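Local coordinates for DUF4875 domain-containing protein (Desulfovibrio piger, PDB 4LG3) that is of unknown function but folds as a single chain in which a mixed beta sheet packs against a long helix, at residues Glu6-Ala11 with Lys53-Ala58; Leu25-Arg30 with Gln69-Ala74; Ile31-Gln36 with Ile78-Gln83; Ala96-Asp101 with Trp111-Leu116. All blocks are in the same frame, centred on the assembly; numbering follows the deposited sequence.

Contact 1: Glu6-Ala11 with Lys53-Ala58; sequences EAQFFA and KRQLAA
Q55 and Q8 lie against each other with their side chains at a slant, their amide planes 30° apart. The touch is made by the amide nitrogen of Q8, NE2, which sits 3.6 Å from CG of Q55 and so meets the aliphatic part of that side chain. CG of Q8 stands beside its own backbone N (chi1 -54°) and the chain bends again at chi2, which folds the amide back over the segment toward the helix. There NE2 donates to the carbonyl oxygen of E6 at 3.1 Å, with the acceptor in the plane of the amide but the donor well above the plane of the carbonyl. The same E6 oxygen lies 3.5 Å from Q55 CG, so one backbone carbonyl is covered by both glutamines. The amide oxygens have partners outside the segments: Q8 OE1 accepts from R45, and Q55 OE1 accepts from the backbone N of S52, just before the helical segment. A58, one helical turn beyond Q55, directs its methyl at the backbone of the loop, with CB 3.7 Å from E6 C. In return A7 CB rests 3.5 Å from A58 O. Beyond the two segments, T59 OG1 bonds the backbone N of Q8 and the carbonyl of Q55, tying loop and helix together. This is a surface junction in which the N-terminal loop leading into edge strand 10-18 runs over the first turns of helix 53-71, a helix packed on a mixed sheet.

Contact 2: Leu25-Arg30 with Gln69-Ala74; sequences LRYNVR and QEKRAA
K71 lies over the ring of Y27 where strand 26-36 meets the end of helix 53-71, at the start of the helix-to-strand return of a beta-alpha-beta crossover: the helix links strands 26-36 and 75-81, parallel neighbours in the sheet, with short strand 42-44 on the way. One hydrogen bond joins the two segments, from A74 N to L25 O at 2.9 Å; it lies in the carbonyl plane but is bent at the hydrogen, 132°. R72 takes up positive phi and leads the chain out of the helix toward this bond. Among the side chains, Y27 OH is hydrogen-bonded to E15 of strand 10-18, and K71 NZ makes a long, weak ion pair with the same carboxylate. Apolar contacts lie beside the backbone bond. A73 CB fits between the two strand residues, 3.9 Å from Y27 CB and 4.1 Å from L25 CD2, while the same L25 methyl reaches the carbonyl oxygens of K71 and R72 at the helix end. The remaining interaction is CH-pi. With CG beside its backbone N and a second bend at chi2 (-64°), the lysine chain runs across the ring toward the hydroxyl, and K71 CG stands 3.6 Å from the Y27 ring centroid, 14° off the normal.

Contact 3: Ile31-Gln36 with Ile78-Gln83; sequences IVLVEQ and ITLDSQ
I31 is joined to the neighbouring strand by two backbone hydrogen bonds, through both its backbone N and its carbonyl oxygen. Its N donates to T79 O at 2.8 Å, and its carbonyl accepts from D81 N at 2.9 Å; both are nearly straight at the hydrogen. Together they straddle L80, the bridge partner of I31 in parallel pairing. The two short strand segments diverge by 46°, and past this bridge water takes over from direct bonding: one molecule accepts from L33 N and donates to D81 O, at 2.9 and 2.6 Å.

Apolar contacts cluster on the face of I31 and L80. I31 holds CG1 in the crowded position between N and the carbonyl carbon (chi1 62°), where it meets I78 CG2 and L80 CD1, each at 3.8 Å. The same L80 methyl continues to L33 CD2 at 3.9 Å, the two leucines crossing at about a right angle. Helix 53-71 covers this cluster through L56 and V60. On the opposite face V32 CG1 packs on the backbone of Q83, 3.5 Å from its C, and D81 turns its carboxylate to a salt bridge with R30. The parallel pairing of strands 26-36 and 75-81, connected through the helix that covers one face, is that of a beta-alpha-beta unit at the buried centre of the sheet.

Contact 4: Ala96-Asp101 with Trp111-Leu116; sequences ATYAPD and WTWNTL. With SO4 (sulfate ion), chain D.
W111 opens its segment by setting the rim of its indole against T97, whose CG2 lies at the ring edge 3.6 Å from CH2. Its CG occupies the position between N and the carbonyl carbon (chi1 55°), which carries the ring forward against T97, and N114 ND2 lies over one of its faces. T112 follows with a backbone bond, its carbonyl accepting from A99 N at 2.8 Å, almost straight at the hydrogen. Its side chain lies beside that of Y98, pointing the same way, with CG2 3.6 Å from CE1 of the tyrosine. W113 makes the main aromatic contact: its six-membered ring and the Y98 ring form an offset stack, centroids 4.3 Å apart and planes at 14°. P100 CD covers the other face of the tyrosine, so this ring is sandwiched. The stacked pair brings two donors to one sulfate ion, probably from the crystallisation liquor. W113 NE1 gives its N-H to O3 at 2.9 Å, with the acceptor in the indole plane, and Y98 OH donates to O2 at 2.7 Å. N114 then pairs with T97 through two reciprocal backbone bonds, and its own OD1 accepts from T115 N. L116 closes the segment, placing CD2 4.0 Å from A96 CB. The T97-N114 and Y98-W113 pairs belong to antiparallel strands 92-98 and 113-118, and the A99-T112 bond prolongs the pairing past the strand ends; A64 of helix 53-71 touches the side chains of both Y98 and W113, while strand 75-81 bonds the other edge of 92-98 and strand 175-176 flanks 113-118.

Overall arrangement
Contact 3 is the buried one, close to the centre of the chain; contacts 1 and 2 lie at the surface and contact 4 is partly buried. Contacts 1 and 2 both use helix 53-71, near its beginning and at its end, while contacts 2 and 3 share strand 26-36 and are joined by a probable backbone bond from T79 N to V29 O. Similar bonds carry the sheet onward: A11 to V32 links contact 1 with contact 3, and I78 to A96 links contact 3 with contact 4. Chemistry follows place: aliphatic side chains and paired strands inside, glutamine and lysine chains at the helix margins, and stacked aromatic rings with a sulfate at their edges in contact 4.

Contact 1: Glu6-Ala11 with Lys53-Ala58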
# COMPACT_ATOMS: atom_id res chain seq x y z
N GLU A 6 -9.49 3.73 -13.93
CA GLU A 6 -10.33 4.24 -12.85
C GLU A 6 -9.90 3.66 -11.48
O GLU A 6 -9.25 2.61 -11.41
CB GLU A 6 -11.81 3.91 -13.14
CG GLU A 6 -12.80 4.90 -12.55
CD GLU A 6 -13.97 4.25 -11.83
OE1 GLU A 6 -14.98 3.98 -12.51
OE2 GLU A 6 -13.87 4.01 -10.61
N ALA A 7 -10.29 4.36 -10.41
CA ALA A 7 -9.97 4.00 -9.04
C ALA A 7 -10.67 2.71 -8.62
O ALA A 7 -11.82 2.46 -9.02
CB ALA A 7 -10.36 5.13 -8.10
N GLN A 8 -9.97 1.90 -7.84
CA GLN A 8 -10.48 0.63 -7.31
C GLN A 8 -11.13 0.84 -5.96
O GLN A 8 -10.85 1.85 -5.32
CB GLN A 8 -9.35 -0.38 -7.19
CG GLN A 8 -8.57 -0.59 -8.48
CD GLN A 8 -9.46 -1.13 -9.56
OE1 GLN A 8 -9.90 -2.29 -9.52
NE2 GLN A 8 -9.81 -0.27 -10.52
N PHE A 9 -12.01 -0.09 -5.53
CA PHE A 9 -12.61 -0.02 -4.20
C PHE A 9 -11.55 -0.20 -3.13
O PHE A 9 -10.68 -1.06 -3.22
CB PHE A 9 -13.71 -1.04 -4.01
CG PHE A 9 -14.88 -0.81 -4.92
CD1 PHE A 9 -15.44 0.46 -5.06
CD2 PHE A 9 -15.42 -1.86 -5.66
CE1 PHE A 9 -16.53 0.67 -5.91
CE2 PHE A 9 -16.52 -1.65 -6.50
CZ PHE A 9 -17.07 -0.39 -6.61
N PHE A 10 -11.60 0.69 -2.14
CA PHE A 10 -10.64 0.64 -1.06
C PHE A 10 -11.34 0.85 0.27
O PHE A 10 -12.49 1.26 0.33
CB PHE A 10 -9.50 1.67 -1.27
CG PHE A 10 -9.91 3.12 -1.12
CD1 PHE A 10 -9.99 3.72 0.13
CD2 PHE A 10 -10.20 3.90 -2.24
CE1 PHE A 10 -10.42 5.04 0.27
CE2 PHE A 10 -10.60 5.22 -2.11
CZ PHE A 10 -10.71 5.78 -0.85
N ALA A 11 -10.62 0.55 1.34
CA ALA A 11 -11.05 0.78 2.71
C ALA A 11 -9.82 1.22 3.51
O ALA A 11 -8.74 0.66 3.33
CB ALA A 11 -11.66 -0.47 3.30
N LYS A 53 -1.15 -0.72 -13.13
CA LYS A 53 -0.40 0.33 -12.46
C LYS A 53 -1.25 1.61 -12.43
O LYS A 53 -1.29 2.31 -11.41
CB LYS A 53 0.92 0.58 -13.22
CG LYS A 53 1.85 1.56 -12.53
CD LYS A 53 3.08 1.86 -13.33
CE LYS A 53 3.92 2.90 -12.63
NZ LYS A 53 5.18 3.17 -13.35
N ARG A 54 -1.93 1.88 -13.56
CA ARG A 54 -2.80 3.03 -13.74
C ARG A 54 -3.97 2.98 -12.75
O ARG A 54 -4.29 3.99 -12.14
CB ARG A 54 -3.28 3.10 -15.20
CG ARG A 54 -4.05 4.36 -15.58
CD ARG A 54 -3.17 5.59 -15.70
NE ARG A 54 -3.90 6.77 -16.16
CZ ARG A 54 -4.56 7.61 -15.36
NH1 ARG A 54 -4.62 7.39 -14.05
NH2 ARG A 54 -5.17 8.68 -15.87
N GLN A 55 -4.55 1.80 -12.52
CA GLN A 55 -5.65 1.62 -11.58
C GLN A 55 -5.18 1.79 -10.13
O GLN A 55 -5.90 2.39 -9.34
CB GLN A 55 -6.28 0.25 -11.78
CG GLN A 55 -7.20 0.22 -12.99
CD GLN A 55 -7.65 -1.17 -13.35
OE1 GLN A 55 -7.02 -2.17 -13.00
NE2 GLN A 55 -8.75 -1.27 -14.08
N LEU A 56 -3.96 1.32 -9.81
CA LEU A 56 -3.37 1.46 -8.48
C LEU A 56 -3.12 2.94 -8.18
O LEU A 56 -3.44 3.41 -7.09
CB LEU A 56 -2.06 0.64 -8.35
CG LEU A 56 -2.19 -0.91 -8.47
CD1 LEU A 56 -0.82 -1.55 -8.48
CD2 LEU A 56 -3.03 -1.50 -7.34
N ALA A 57 -2.58 3.69 -9.16
CA ALA A 57 -2.34 5.13 -9.08
C ALA A 57 -3.66 5.90 -8.92
O ALA A 57 -3.77 6.73 -8.03
CB ALA A 57 -1.59 5.61 -10.32
N ALA A 58 -4.68 5.57 -9.75
CA ALA A 58 -6.00 6.21 -9.70
C ALA A 58 -6.66 6.03 -8.34
O ALA A 58 -7.39 6.92 -7.90
CB ALA A 58 -6.90 5.65 -10.79

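Contact 2: Leu25-Arg30 with Gln69-Ala74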
# COMPACT_ATOMS: atom_id res chain seq x y z
N LEU A 25 -2.29 21.26 8.49
CA LEU A 25 -2.67 19.92 8.89
C LEU A 25 -2.35 18.91 7.80
O LEU A 25 -2.79 19.06 6.65
CB LEU A 25 -4.18 19.87 9.25
CG LEU A 25 -4.80 18.45 9.52
CD1 LEU A 25 -4.48 17.96 10.90
CD2 LEU A 25 -6.30 18.48 9.34
N ARG A 26 -1.60 17.87 8.18
CA ARG A 26 -1.29 16.73 7.34
C ARG A 26 -2.15 15.53 7.77
O ARG A 26 -2.36 15.32 8.97
CB ARG A 26 0.20 16.40 7.42
CG ARG A 26 0.62 15.27 6.51
CD ARG A 26 2.12 15.07 6.55
NE ARG A 26 2.49 13.94 5.70
CZ ARG A 26 3.69 13.76 5.17
NH1 ARG A 26 4.68 14.61 5.42
NH2 ARG A 26 3.92 12.72 4.38
N TYR A 27 -2.69 14.77 6.81
CA TYR A 27 -3.48 13.60 7.17
C TYR A 27 -2.88 12.42 6.47
O TYR A 27 -2.78 12.41 5.24
CB TYR A 27 -4.95 13.81 6.83
CG TYR A 27 -5.89 12.95 7.64
CD1 TYR A 27 -6.15 13.25 8.98
CD2 TYR A 27 -6.57 11.89 7.07
CE1 TYR A 27 -7.04 12.47 9.73
CE2 TYR A 27 -7.46 11.12 7.80
CZ TYR A 27 -7.71 11.42 9.13
OH TYR A 27 -8.62 10.67 9.84
N ASN A 28 -2.40 11.45 7.25
CA ASN A 28 -1.74 10.25 6.70
C ASN A 28 -2.69 9.09 6.78
O ASN A 28 -3.29 8.84 7.83
CB ASN A 28 -0.42 9.95 7.40
CG ASN A 28 0.53 11.11 7.40
OD1 ASN A 28 0.89 11.64 6.36
ND2 ASN A 28 0.92 11.56 8.58
N VAL A 29 -2.87 8.41 5.63
CA VAL A 29 -3.82 7.30 5.55
C VAL A 29 -3.20 6.09 4.85
O VAL A 29 -2.55 6.23 3.81
CB VAL A 29 -5.14 7.74 4.81
CG1 VAL A 29 -6.19 6.63 4.84
CG2 VAL A 29 -5.72 9.02 5.41
N ARG A 30 -3.48 4.90 5.41
CA ARG A 30 -3.14 3.60 4.82
C ARG A 30 -4.43 2.98 4.35
O ARG A 30 -5.40 2.93 5.11
CB ARG A 30 -2.42 2.68 5.80
CG ARG A 30 -1.14 3.26 6.38
CD ARG A 30 -0.30 2.14 6.96
NE ARG A 30 0.46 1.43 5.92
CZ ARG A 30 1.74 1.64 5.66
NH1 ARG A 30 2.44 2.51 6.37
NH2 ARG A 30 2.35 0.94 4.70
N GLN A 69 -10.65 16.82 1.09
CA GLN A 69 -11.99 17.39 1.16
C GLN A 69 -12.68 17.06 2.51
O GLN A 69 -13.16 17.96 3.18
CB GLN A 69 -12.81 16.84 -0.03
CG GLN A 69 -14.34 17.08 -0.01
CD GLN A 69 -14.79 18.23 -0.87
OE1 GLN A 69 -14.34 18.43 -2.01
NE2 GLN A 69 -15.74 19.00 -0.33
N GLU A 70 -12.70 15.78 2.90
CA GLU A 70 -13.39 15.30 4.08
C GLU A 70 -12.74 15.75 5.38
O GLU A 70 -13.46 16.16 6.29
CB GLU A 70 -13.51 13.77 4.03
CG GLU A 70 -14.02 13.11 5.31
CD GLU A 70 -15.36 13.58 5.87
OE1 GLU A 70 -16.33 13.73 5.09
OE2 GLU A 70 -15.45 13.73 7.11
N LYS A 71 -11.41 15.69 5.50
CA LYS A 71 -10.75 16.09 6.74
C LYS A 71 -10.30 17.56 6.74
O LYS A 71 -9.77 18.03 7.76
CB LYS A 71 -9.55 15.17 7.09
CG LYS A 71 -9.84 13.68 7.05
CD LYS A 71 -10.85 13.16 8.04
CE LYS A 71 -11.28 11.77 7.69
NZ LYS A 71 -12.14 11.18 8.75
N ARG A 72 -10.50 18.28 5.61
CA ARG A 72 -10.08 19.67 5.46
C ARG A 72 -8.58 19.77 5.76
O ARG A 72 -8.14 20.61 6.54
CB ARG A 72 -10.92 20.62 6.36
CG ARG A 72 -12.40 20.71 5.96
CD ARG A 72 -13.16 21.59 6.94
NE ARG A 72 -13.91 22.66 6.27
CZ ARG A 72 -13.47 23.90 6.10
NH1 ARG A 72 -12.26 24.25 6.54
NH2 ARG A 72 -14.22 24.81 5.49
N ALA A 73 -7.81 18.84 5.17
CA ALA A 73 -6.37 18.80 5.36
C ALA A 73 -5.66 19.60 4.27
O ALA A 73 -6.09 19.61 3.12
CB ALA A 73 -5.89 17.35 5.38
N ALA A 74 -4.55 20.26 4.63
CA ALA A 74 -3.74 21.00 3.66
C ALA A 74 -2.85 20.01 2.87
O ALA A 74 -2.49 20.26 1.71
CB ALA A 74 -2.87 22.03 4.39

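Contact 3: Ile31-Gln36 with Ile78-Gln83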
# COMPACT_ATOMS: atom_id res chain seq x y z
N ILE A 31 -4.46 2.54 3.09
CA ILE A 31 -5.66 1.94 2.52
C ILE A 31 -5.31 0.56 1.98
O ILE A 31 -4.13 0.23 1.81
CB ILE A 31 -6.32 2.86 1.43
CG1 ILE A 31 -5.40 3.13 0.23
CG2 ILE A 31 -6.89 4.17 2.06
CD1 ILE A 31 -6.11 3.62 -1.06
N VAL A 32 -6.34 -0.27 1.75
CA VAL A 32 -6.22 -1.60 1.12
C VAL A 32 -7.33 -1.72 0.07
O VAL A 32 -8.39 -1.09 0.21
CB VAL A 32 -6.26 -2.82 2.11
CG1 VAL A 32 -5.03 -2.88 3.00
CG2 VAL A 32 -7.55 -2.87 2.93
N LEU A 33 -7.11 -2.60 -0.93
CA LEU A 33 -8.11 -2.92 -1.93
C LEU A 33 -9.10 -3.89 -1.36
O LEU A 33 -8.70 -4.86 -0.69
CB LEU A 33 -7.48 -3.51 -3.20
CG LEU A 33 -6.55 -2.63 -4.00
CD1 LEU A 33 -6.07 -3.38 -5.22
CD2 LEU A 33 -7.19 -1.27 -4.36
N VAL A 34 -10.39 -3.66 -1.61
CA VAL A 34 -11.45 -4.54 -1.13
C VAL A 34 -12.36 -5.01 -2.26
O VAL A 34 -12.36 -4.45 -3.36
CB VAL A 34 -12.31 -3.91 0.01
CG1 VAL A 34 -11.45 -3.60 1.23
CG2 VAL A 34 -13.07 -2.67 -0.47
N GLU A 35 -13.14 -6.06 -1.97
CA GLU A 35 -14.16 -6.56 -2.90
C GLU A 35 -15.32 -7.11 -2.10
O GLU A 35 -15.16 -7.38 -0.92
CB GLU A 35 -13.59 -7.61 -3.87
CG GLU A 35 -13.17 -8.91 -3.21
CD GLU A 35 -12.55 -9.91 -4.16
OE1 GLU A 35 -13.12 -10.13 -5.25
OE2 GLU A 35 -11.50 -10.49 -3.80
N GLN A 36 -16.47 -7.32 -2.75
CA GLN A 36 -17.64 -7.98 -2.13
C GLN A 36 -17.56 -9.48 -2.30
O GLN A 36 -17.27 -9.94 -3.42
CB GLN A 36 -18.95 -7.54 -2.77
CG GLN A 36 -19.27 -6.09 -2.64
CD GLN A 36 -20.71 -5.87 -3.02
OE1 GLN A 36 -21.63 -6.18 -2.25
NE2 GLN A 36 -20.94 -5.36 -4.22
N ILE A 78 -1.27 9.17 1.13
CA ILE A 78 -1.99 7.88 1.00
C ILE A 78 -0.99 6.76 0.67
O ILE A 78 -0.17 6.92 -0.23
CB ILE A 78 -3.15 7.93 -0.05
CG1 ILE A 78 -4.11 9.12 0.17
CG2 ILE A 78 -3.89 6.59 -0.15
CD1 ILE A 78 -4.99 9.10 1.39
N THR A 79 -1.06 5.65 1.38
CA THR A 79 -0.27 4.46 1.10
C THR A 79 -1.24 3.32 0.88
O THR A 79 -2.06 3.03 1.77
CB THR A 79 0.76 4.11 2.19
OG1 THR A 79 1.60 5.23 2.42
CG2 THR A 79 1.64 2.91 1.81
N LEU A 80 -1.16 2.67 -0.30
CA LEU A 80 -1.95 1.50 -0.60
C LEU A 80 -1.10 0.28 -0.29
O LEU A 80 -0.04 0.09 -0.89
CB LEU A 80 -2.46 1.50 -2.06
CG LEU A 80 -3.16 0.25 -2.57
CD1 LEU A 80 -4.52 0.06 -1.89
CD2 LEU A 80 -3.33 0.33 -4.08
N ASP A 81 -1.57 -0.55 0.66
CA ASP A 81 -0.89 -1.79 1.04
C ASP A 81 -1.48 -3.00 0.28
O ASP A 81 -2.63 -2.95 -0.13
CB ASP A 81 -0.93 -2.03 2.55
CG ASP A 81 -0.13 -1.02 3.35
OD1 ASP A 81 1.05 -0.78 3.00
OD2 ASP A 81 -0.67 -0.52 4.37
N SER A 82 -0.68 -4.06 0.11
CA SER A 82 -1.06 -5.29 -0.59
C SER A 82 -2.24 -6.00 0.07
O SER A 82 -3.00 -6.69 -0.60
CB SER A 82 0.12 -6.25 -0.70
OG SER A 82 0.64 -6.58 0.58
N GLN A 83 -2.38 -5.83 1.38
CA GLN A 83 -3.43 -6.43 2.19
C GLN A 83 -3.35 -5.94 3.64
O GLN A 83 -2.31 -5.40 4.03
CB GLN A 83 -3.28 -7.98 2.15
CG GLN A 83 -1.99 -8.52 2.79
CD GLN A 83 -1.88 -10.00 2.69
OE1 GLN A 83 -2.86 -10.75 2.69
NE2 GLN A 83 -0.69 -10.46 2.59
O HOH W 1 -4.68 -4.15 -1.26
O HOH W 2 -6.08 -5.66 0.26

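Contact 4: Ala96-Asp101 with Trp111-Leu116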
# COMPACT_ATOMS: atom_id res chain seq x y z
N ALA A 96 0.89 8.33 -2.84
CA ALA A 96 0.64 9.67 -3.36
C ALA A 96 0.47 10.66 -2.23
O ALA A 96 -0.22 10.38 -1.24
CB ALA A 96 -0.61 9.68 -4.26
N THR A 97 1.11 11.83 -2.37
CA THR A 97 0.97 12.94 -1.45
C THR A 97 0.35 14.11 -2.26
O THR A 97 0.80 14.44 -3.35
CB THR A 97 2.29 13.26 -0.74
OG1 THR A 97 2.70 12.10 0.04
CG2 THR A 97 2.17 14.47 0.18
N TYR A 98 -0.70 14.68 -1.71
CA TYR A 98 -1.51 15.74 -2.28
C TYR A 98 -1.57 16.97 -1.37
O TYR A 98 -1.95 16.85 -0.20
CB TYR A 98 -2.93 15.20 -2.51
CG TYR A 98 -3.93 16.15 -3.14
CD1 TYR A 98 -3.55 17.01 -4.18
CD2 TYR A 98 -5.27 16.13 -2.77
CE1 TYR A 98 -4.48 17.84 -4.81
CE2 TYR A 98 -6.21 16.95 -3.40
CZ TYR A 98 -5.80 17.82 -4.40
OH TYR A 98 -6.71 18.63 -5.04
N ALA A 99 -1.19 18.13 -1.92
CA ALA A 99 -1.24 19.45 -1.28
C ALA A 99 -2.09 20.37 -2.18
O ALA A 99 -1.55 21.01 -3.08
CB ALA A 99 0.17 20.00 -1.10
N PRO A 100 -3.45 20.36 -2.01
CA PRO A 100 -4.33 21.13 -2.92
C PRO A 100 -3.91 22.58 -3.21
O PRO A 100 -4.12 23.04 -4.33
CB PRO A 100 -5.70 21.11 -2.21
CG PRO A 100 -5.67 19.96 -1.32
CD PRO A 100 -4.24 19.59 -1.02
N ASP A 101 -3.33 23.30 -2.23
CA ASP A 101 -2.93 24.70 -2.40
C ASP A 101 -1.56 24.87 -3.15
O ASP A 101 -1.12 26.00 -3.36
CB ASP A 101 -2.91 25.44 -1.03
CG ASP A 101 -1.79 25.07 -0.06
OD1 ASP A 101 -0.97 24.18 -0.38
OD2 ASP A 101 -1.76 25.65 1.05
N TRP A 111 4.59 22.44 -5.19
CA TRP A 111 4.01 21.24 -5.81
C TRP A 111 2.69 20.93 -5.19
O TRP A 111 2.45 21.26 -4.03
CB TRP A 111 4.95 20.02 -5.73
CG TRP A 111 5.43 19.62 -4.37
CD1 TRP A 111 6.67 19.85 -3.84
CD2 TRP A 111 4.74 18.78 -3.42
NE1 TRP A 111 6.78 19.25 -2.61
CE2 TRP A 111 5.63 18.56 -2.33
CE3 TRP A 111 3.47 18.17 -3.39
CZ2 TRP A 111 5.27 17.79 -1.22
CZ3 TRP A 111 3.11 17.43 -2.28
CH2 TRP A 111 4.00 17.25 -1.21
N THR A 112 1.84 20.24 -5.97
CA THR A 112 0.50 19.80 -5.60
C THR A 112 0.53 18.29 -5.37
O THR A 112 -0.11 17.79 -4.45
CB THR A 112 -0.50 20.24 -6.68
OG1 THR A 112 -0.30 21.64 -6.92
CG2 THR A 112 -1.97 19.97 -6.30
N TRP A 113 1.27 17.57 -6.22
CA TRP A 113 1.41 16.12 -6.13
C TRP A 113 2.89 15.73 -6.02
O TRP A 113 3.74 16.30 -6.70
CB TRP A 113 0.74 15.42 -7.33
CG TRP A 113 -0.76 15.55 -7.32
CD1 TRP A 113 -1.51 16.51 -7.94
CD2 TRP A 113 -1.70 14.67 -6.67
NE1 TRP A 113 -2.85 16.29 -7.71
CE2 TRP A 113 -3.00 15.15 -6.95
CE3 TRP A 113 -1.56 13.51 -5.88
CZ2 TRP A 113 -4.15 14.54 -6.45
CZ3 TRP A 113 -2.70 12.90 -5.39
CH2 TRP A 113 -3.98 13.41 -5.67
N ASN A 114 3.18 14.76 -5.15
CA ASN A 114 4.53 14.25 -4.94
C ASN A 114 4.49 12.83 -4.42
O ASN A 114 3.41 12.37 -4.01
CB ASN A 114 5.29 15.13 -3.95
CG ASN A 114 6.79 15.17 -4.17
OD1 ASN A 114 7.39 14.32 -4.84
ND2 ASN A 114 7.42 16.19 -3.62
N THR A 115 5.63 12.13 -4.45
CA THR A 115 5.83 10.78 -3.93
C THR A 115 4.86 9.85 -4.63
O THR A 115 4.12 9.08 -4.01
CB THR A 115 5.72 10.76 -2.37
OG1 THR A 115 6.36 11.91 -1.83
CG2 THR A 115 6.33 9.50 -1.75
N LEU A 116 4.84 9.97 -5.97
CA LEU A 116 3.94 9.22 -6.81
C LEU A 116 4.56 7.89 -7.14
O LEU A 116 5.58 7.86 -7.82
CB LEU A 116 3.60 10.02 -8.08
CG LEU A 116 3.01 11.42 -7.85
CD1 LEU A 116 2.81 12.16 -9.19
CD2 LEU A 116 1.72 11.36 -7.00
S SO4 D . -5.57 19.29 -8.72
O1 SO4 D . -6.92 19.17 -9.29
O2 SO4 D . -5.69 19.65 -7.31
O3 SO4 D . -4.84 18.02 -8.91
O4 SO4 D . -4.84 20.36 -9.41